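Local coordinates for uncharacterized protein (Desulfovibrio piger, PDB 4LG3), which is of unknown function but contains a DUF4875 domain, whose family belongs to the CamS-like clan, at residues L80-V92 / E127-G139. Numbering follows the deposited sequence.
With EDO (1,2-ethanediol), chain H.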
loop_
_atom_site.group_PDB
_atom_site.type_symbol
_atom_site.label_atom_id
_atom_site.label_comp_id
_atom_site.label_asym_id
_atom_site.label_seq_id
_atom_site.Cartn_x
_atom_site.Cartn_y
_atom_site.Cartn_z
ATOM N N LEU A 80 1.276 -1.983 -1.740
ATOM C CA LEU A 80 2.023 -1.382 -0.659
ATOM C C LEU A 80 1.079 -0.450 0.095
ATOM O O LEU A 80 0.560 0.503 -0.486
ATOM C CB LEU A 80 3.278 -0.652 -1.162
ATOM C CG LEU A 80 4.081 0.179 -0.157
ATOM C CD1 LEU A 80 4.765 -0.711 0.876
ATOM C CD2 LEU A 80 5.097 1.040 -0.881
ATOM N N ASP A 81 0.851 -0.747 1.389
ATOM C CA ASP A 81 0.006 0.087 2.251
ATOM C C ASP A 81 0.853 1.089 3.053
ATOM O O ASP A 81 2.031 0.846 3.285
ATOM C CB ASP A 81 -0.862 -0.765 3.191
ATOM C CG ASP A 81 -1.911 -1.587 2.478
ATOM O OD1 ASP A 81 -2.647 -1.013 1.637
ATOM O OD2 ASP A 81 -2.041 -2.789 2.803
ATOM N N SER A 82 0.243 2.208 3.469
ATOM C CA SER A 82 0.892 3.287 4.232
ATOM C C SER A 82 1.412 2.807 5.583
ATOM O O SER A 82 2.382 3.360 6.099
ATOM C CB SER A 82 -0.061 4.458 4.433
ATOM O OG SER A 82 -1.245 4.053 5.102
ATOM N N GLN A 83 0.773 1.782 6.144
ATOM C CA GLN A 83 1.115 1.202 7.433
ATOM C C GLN A 83 0.233 -0.019 7.722
ATOM O O GLN A 83 -0.808 -0.175 7.080
ATOM C CB GLN A 83 0.921 2.265 8.546
ATOM C CG GLN A 83 -0.522 2.742 8.749
ATOM C CD GLN A 83 -0.643 3.786 9.804
ATOM O OE1 GLN A 83 0.105 3.848 10.778
ATOM N NE2 GLN A 83 -1.577 4.646 9.623
ATOM N N PRO A 84 0.578 -0.882 8.710
ATOM C CA PRO A 84 -0.371 -1.954 9.093
ATOM C C PRO A 84 -1.649 -1.331 9.676
ATOM O O PRO A 84 -1.610 -0.258 10.261
ATOM C CB PRO A 84 0.388 -2.743 10.170
ATOM C CG PRO A 84 1.798 -2.312 10.055
ATOM C CD PRO A 84 1.772 -0.897 9.578
ATOM N N GLY A 85 -2.767 -1.991 9.520
ATOM C CA GLY A 85 -4.011 -1.475 10.063
ATOM C C GLY A 85 -5.259 -1.968 9.366
ATOM O O GLY A 85 -5.166 -2.694 8.375
ATOM N N PRO A 86 -6.451 -1.563 9.857
ATOM C CA PRO A 86 -7.705 -1.984 9.185
ATOM C C PRO A 86 -7.876 -1.277 7.829
ATOM O O PRO A 86 -7.068 -0.419 7.479
ATOM C CB PRO A 86 -8.798 -1.595 10.192
ATOM C CG PRO A 86 -8.203 -0.466 10.972
ATOM C CD PRO A 86 -6.719 -0.704 11.031
ATOM N N ALA A 87 -8.923 -1.626 7.072
ATOM C CA ALA A 87 -9.211 -1.069 5.746
ATOM C C ALA A 87 -9.173 0.458 5.710
ATOM O O ALA A 87 -8.645 1.023 4.756
ATOM C CB ALA A 87 -10.577 -1.550 5.271
ATOM N N PHE A 88 -9.741 1.133 6.728
ATOM C CA PHE A 88 -9.795 2.598 6.748
ATOM C C PHE A 88 -8.893 3.179 7.827
ATOM O O PHE A 88 -9.201 4.216 8.392
ATOM C CB PHE A 88 -11.248 3.068 6.877
ATOM C CG PHE A 88 -12.081 2.507 5.743
ATOM C CD1 PHE A 88 -11.940 2.996 4.443
ATOM C CD2 PHE A 88 -12.948 1.438 5.959
ATOM C CE1 PHE A 88 -12.651 2.428 3.384
ATOM C CE2 PHE A 88 -13.661 0.870 4.896
ATOM C CZ PHE A 88 -13.491 1.357 3.611
ATOM N N GLY A 89 -7.759 2.511 8.056
ATOM C CA GLY A 89 -6.712 2.922 8.984
ATOM C C GLY A 89 -5.382 3.032 8.263
ATOM O O GLY A 89 -4.327 3.158 8.894
ATOM N N LYS A 90 -5.426 2.975 6.919
ATOM C CA LYS A 90 -4.253 2.983 6.035
ATOM C C LYS A 90 -4.715 3.252 4.633
ATOM O O LYS A 90 -5.923 3.177 4.372
ATOM C CB LYS A 90 -3.492 1.621 6.097
ATOM C CG LYS A 90 -4.297 0.481 5.487
ATOM C CD LYS A 90 -3.841 -0.917 5.844
ATOM C CE LYS A 90 -4.726 -1.898 5.114
ATOM N NZ LYS A 90 -4.485 -3.268 5.560
ATOM N N THR A 91 -3.756 3.564 3.725
ATOM C CA THR A 91 -4.025 3.826 2.306
ATOM C C THR A 91 -2.954 3.174 1.448
ATOM O O THR A 91 -1.920 2.783 1.947
ATOM C CB THR A 91 -4.129 5.345 1.992
ATOM O OG1 THR A 91 -2.912 6.010 2.338
ATOM C CG2 THR A 91 -5.337 6.012 2.620
ATOM N N VAL A 92 -3.204 3.098 0.152
ATOM C CA VAL A 92 -2.330 2.537 -0.874
ATOM C C VAL A 92 -1.276 3.558 -1.256
ATOM O O VAL A 92 -1.616 4.665 -1.667
ATOM C CB VAL A 92 -3.158 2.102 -2.124
ATOM C CG1 VAL A 92 -2.268 1.575 -3.241
ATOM C CG2 VAL A 92 -4.199 1.076 -1.738
ATOM N N GLU A 127 0.646 12.348 9.388
ATOM C CA GLU A 127 -0.327 11.814 8.423
ATOM C C GLU A 127 -0.687 10.361 8.774
ATOM O O GLU A 127 -1.858 9.984 8.729
ATOM C CB GLU A 127 0.213 11.918 6.998
ATOM C CG GLU A 127 0.064 13.310 6.392
ATOM C CD GLU A 127 0.850 13.573 5.117
ATOM O OE1 GLU A 127 1.840 12.857 4.847
ATOM O OE2 GLU A 127 0.514 14.552 4.420
ATOM N N LEU A 128 0.311 9.585 9.178
ATOM C CA LEU A 128 0.168 8.185 9.571
ATOM C C LEU A 128 -0.600 8.040 10.881
ATOM O O LEU A 128 -1.422 7.130 11.006
ATOM C CB LEU A 128 1.552 7.524 9.673
ATOM C CG LEU A 128 2.290 7.268 8.344
ATOM C CD1 LEU A 128 3.725 6.906 8.603
ATOM C CD2 LEU A 128 1.607 6.201 7.521
ATOM N N LYS A 129 -0.374 8.956 11.830
ATOM C CA LYS A 129 -1.078 9.002 13.109
ATOM C C LYS A 129 -2.551 9.349 12.863
ATOM O O LYS A 129 -3.418 8.740 13.493
ATOM C CB LYS A 129 -0.414 10.024 14.073
ATOM C CG LYS A 129 -1.042 10.121 15.474
ATOM C CD LYS A 129 -0.559 9.018 16.425
ATOM C CE LYS A 129 -1.657 8.497 17.331
ATOM N NZ LYS A 129 -1.334 7.145 17.874
ATOM N N ILE A 130 -2.838 10.293 11.940
ATOM C CA ILE A 130 -4.212 10.715 11.631
ATOM C C ILE A 130 -4.985 9.498 11.083
ATOM O O ILE A 130 -6.131 9.261 11.508
ATOM C CB ILE A 130 -4.255 11.947 10.664
ATOM C CG1 ILE A 130 -3.741 13.220 11.352
ATOM C CG2 ILE A 130 -5.663 12.192 10.110
ATOM C CD1 ILE A 130 -3.482 14.406 10.406
ATOM N N GLN A 131 -4.333 8.715 10.176
ATOM C CA GLN A 131 -4.863 7.478 9.552
ATOM C C GLN A 131 -5.194 6.424 10.586
ATOM O O GLN A 131 -6.235 5.781 10.500
ATOM C CB GLN A 131 -3.848 6.876 8.576
ATOM C CG GLN A 131 -3.723 7.648 7.291
ATOM C CD GLN A 131 -2.994 6.836 6.275
ATOM O OE1 GLN A 131 -2.105 6.038 6.595
ATOM N NE2 GLN A 131 -3.353 7.024 5.029
ATOM N N CYS A 132 -4.300 6.267 11.562
ATOM C CA CYS A 132 -4.448 5.335 12.671
ATOM C C CYS A 132 -5.656 5.738 13.554
ATOM O O CYS A 132 -6.485 4.874 13.875
ATOM C CB CYS A 132 -3.158 5.259 13.479
ATOM S SG CYS A 132 -3.222 4.081 14.854
ATOM N N LEU A 133 -5.782 7.047 13.892
ATOM C CA LEU A 133 -6.905 7.560 14.671
ATOM C C LEU A 133 -8.202 7.408 13.895
ATOM O O LEU A 133 -9.168 6.916 14.459
ATOM C CB LEU A 133 -6.696 9.010 15.093
ATOM C CG LEU A 133 -5.536 9.300 16.052
ATOM C CD1 LEU A 133 -5.498 10.766 16.421
ATOM C CD2 LEU A 133 -5.615 8.450 17.301
ATOM N N TRP A 134 -8.196 7.739 12.582
ATOM C CA TRP A 134 -9.327 7.568 11.658
ATOM C C TRP A 134 -9.868 6.143 11.759
ATOM O O TRP A 134 -11.046 5.966 12.048
ATOM C CB TRP A 134 -8.897 7.864 10.203
ATOM C CG TRP A 134 -10.050 8.013 9.252
ATOM C CD1 TRP A 134 -10.765 7.009 8.661
ATOM C CD2 TRP A 134 -10.666 9.243 8.836
ATOM N NE1 TRP A 134 -11.778 7.535 7.892
ATOM C CE2 TRP A 134 -11.744 8.905 7.982
ATOM C CE3 TRP A 134 -10.392 10.606 9.077
ATOM C CZ2 TRP A 134 -12.534 9.881 7.346
ATOM C CZ3 TRP A 134 -11.184 11.570 8.466
ATOM C CH2 TRP A 134 -12.243 11.209 7.613
ATOM N N GLY A 135 -8.986 5.156 11.577
ATOM C CA GLY A 135 -9.320 3.737 11.651
ATOM C C GLY A 135 -9.879 3.261 12.980
ATOM O O GLY A 135 -10.796 2.438 13.005
ATOM N N GLU A 136 -9.346 3.781 14.089
ATOM C CA GLU A 136 -9.736 3.416 15.448
ATOM C C GLU A 136 -11.048 4.018 15.895
ATOM O O GLU A 136 -11.776 3.401 16.682
ATOM C CB GLU A 136 -8.658 3.877 16.438
ATOM C CG GLU A 136 -7.466 2.936 16.522
ATOM C CD GLU A 136 -6.376 3.294 17.519
ATOM O OE1 GLU A 136 -6.523 4.302 18.249
ATOM O OE2 GLU A 136 -5.363 2.556 17.565
HETATM N N MSE A 137 -11.329 5.241 15.435
HETATM C CA MSE A 137 -12.442 6.065 15.900
HETATM C C MSE A 137 -13.689 6.074 15.017
HETATM O O MSE A 137 -14.779 6.313 15.555
HETATM C CB MSE A 137 -11.955 7.521 16.063
HETATM C CG MSE A 137 -10.926 7.706 17.167
HETATM SE SE MSE A 137 -10.230 9.523 17.310
HETATM C CE MSE A 137 -8.915 9.167 18.608
ATOM N N ARG A 138 -13.538 5.850 13.688
ATOM C CA ARG A 138 -14.614 5.961 12.692
ATOM C C ARG A 138 -15.886 5.169 13.034
ATOM O O ARG A 138 -16.985 5.667 12.762
ATOM C CB ARG A 138 -14.138 5.619 11.284
ATOM C CG ARG A 138 -13.607 4.207 11.111
ATOM C CD ARG A 138 -13.092 3.968 9.715
ATOM N NE ARG A 138 -14.107 4.074 8.649
ATOM C CZ ARG A 138 -15.048 3.164 8.395
ATOM N NH1 ARG A 138 -15.172 2.090 9.168
ATOM N NH2 ARG A 138 -15.883 3.331 7.379
ATOM N N GLY A 139 -15.729 4.006 13.680
ATOM C CA GLY A 139 -16.844 3.171 14.134
ATOM C C GLY A 139 -17.804 3.866 15.094
ATOM O O GLY A 139 -18.979 3.495 15.168
HETATM C C1 EDO H . -14.843 7.139 5.500
HETATM O O1 EDO H . -13.942 6.305 6.263
HETATM C C2 EDO H . -14.098 8.143 4.511
HETATM O O2 EDO H . -12.786 7.666 4.079
#
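Phe-88 and Arg-138 meet with their flat groups inclined at 28°. Phe-88 CD2 lies over the centre of one guanidinium face, 3.7 Å from Arg-138 CZ, while Phe-88 CB rests against Arg-138 CD; Ala-87 CB sits above the rim of one face of the phenyl ring. A bend at chi3 (-63°) turns the guanidinium back to this position, and at its edge Arg-138 NE donates a hydrogen bond to O1 of an ethanediol, probably from the crystallisation liquor. The same O1 accepts a nearly straight bond from Trp-134 NE1 (3.0 Å, 168°) at the indole edge. Phe-88 O also approaches that edge, beside CD1.

One turn nearer the helix N-terminus, the carboxamide of Gln-131 suits its buried place because it can donate and accept at once. Its OE1 takes the hydroxyl of Ser-82 (OG to OE1 2.6 Å), and its NE2 donates a hydrogen bond to Thr-91 OG1 (2.9 Å), which lies in the amide plane, and also bonds to Leu-169 O. Ser-82 OG in turn accepts from Thr-91 N, which ties the two ends of the loop together. Gln-83, extended beyond CG, slides past Leu-128 and delivers NE2 to Leu-128 O (2.8 Å), a carbonyl already engaged by Cys-132 N in the helix. Leu-128 CD2 supplies apolar packing against Ser-82 CB.

Two glycines bring the chains within 3.8 Å, Gly-89 CA to Gly-135 CA; with no side chain on Gly-135 the helix backbone lies directly against Gly-89, whose CA makes a CA-H...O contact with Gln-131 O.

The arrangement is a beta-hairpin connection between antiparallel strands 75-81 and 92-98, including a type I turn at Pro-86 to Gly-89, packed against helix 125-137 and joining the mixed sheet to the part of the fold where Trp-134 meets helix 149-160.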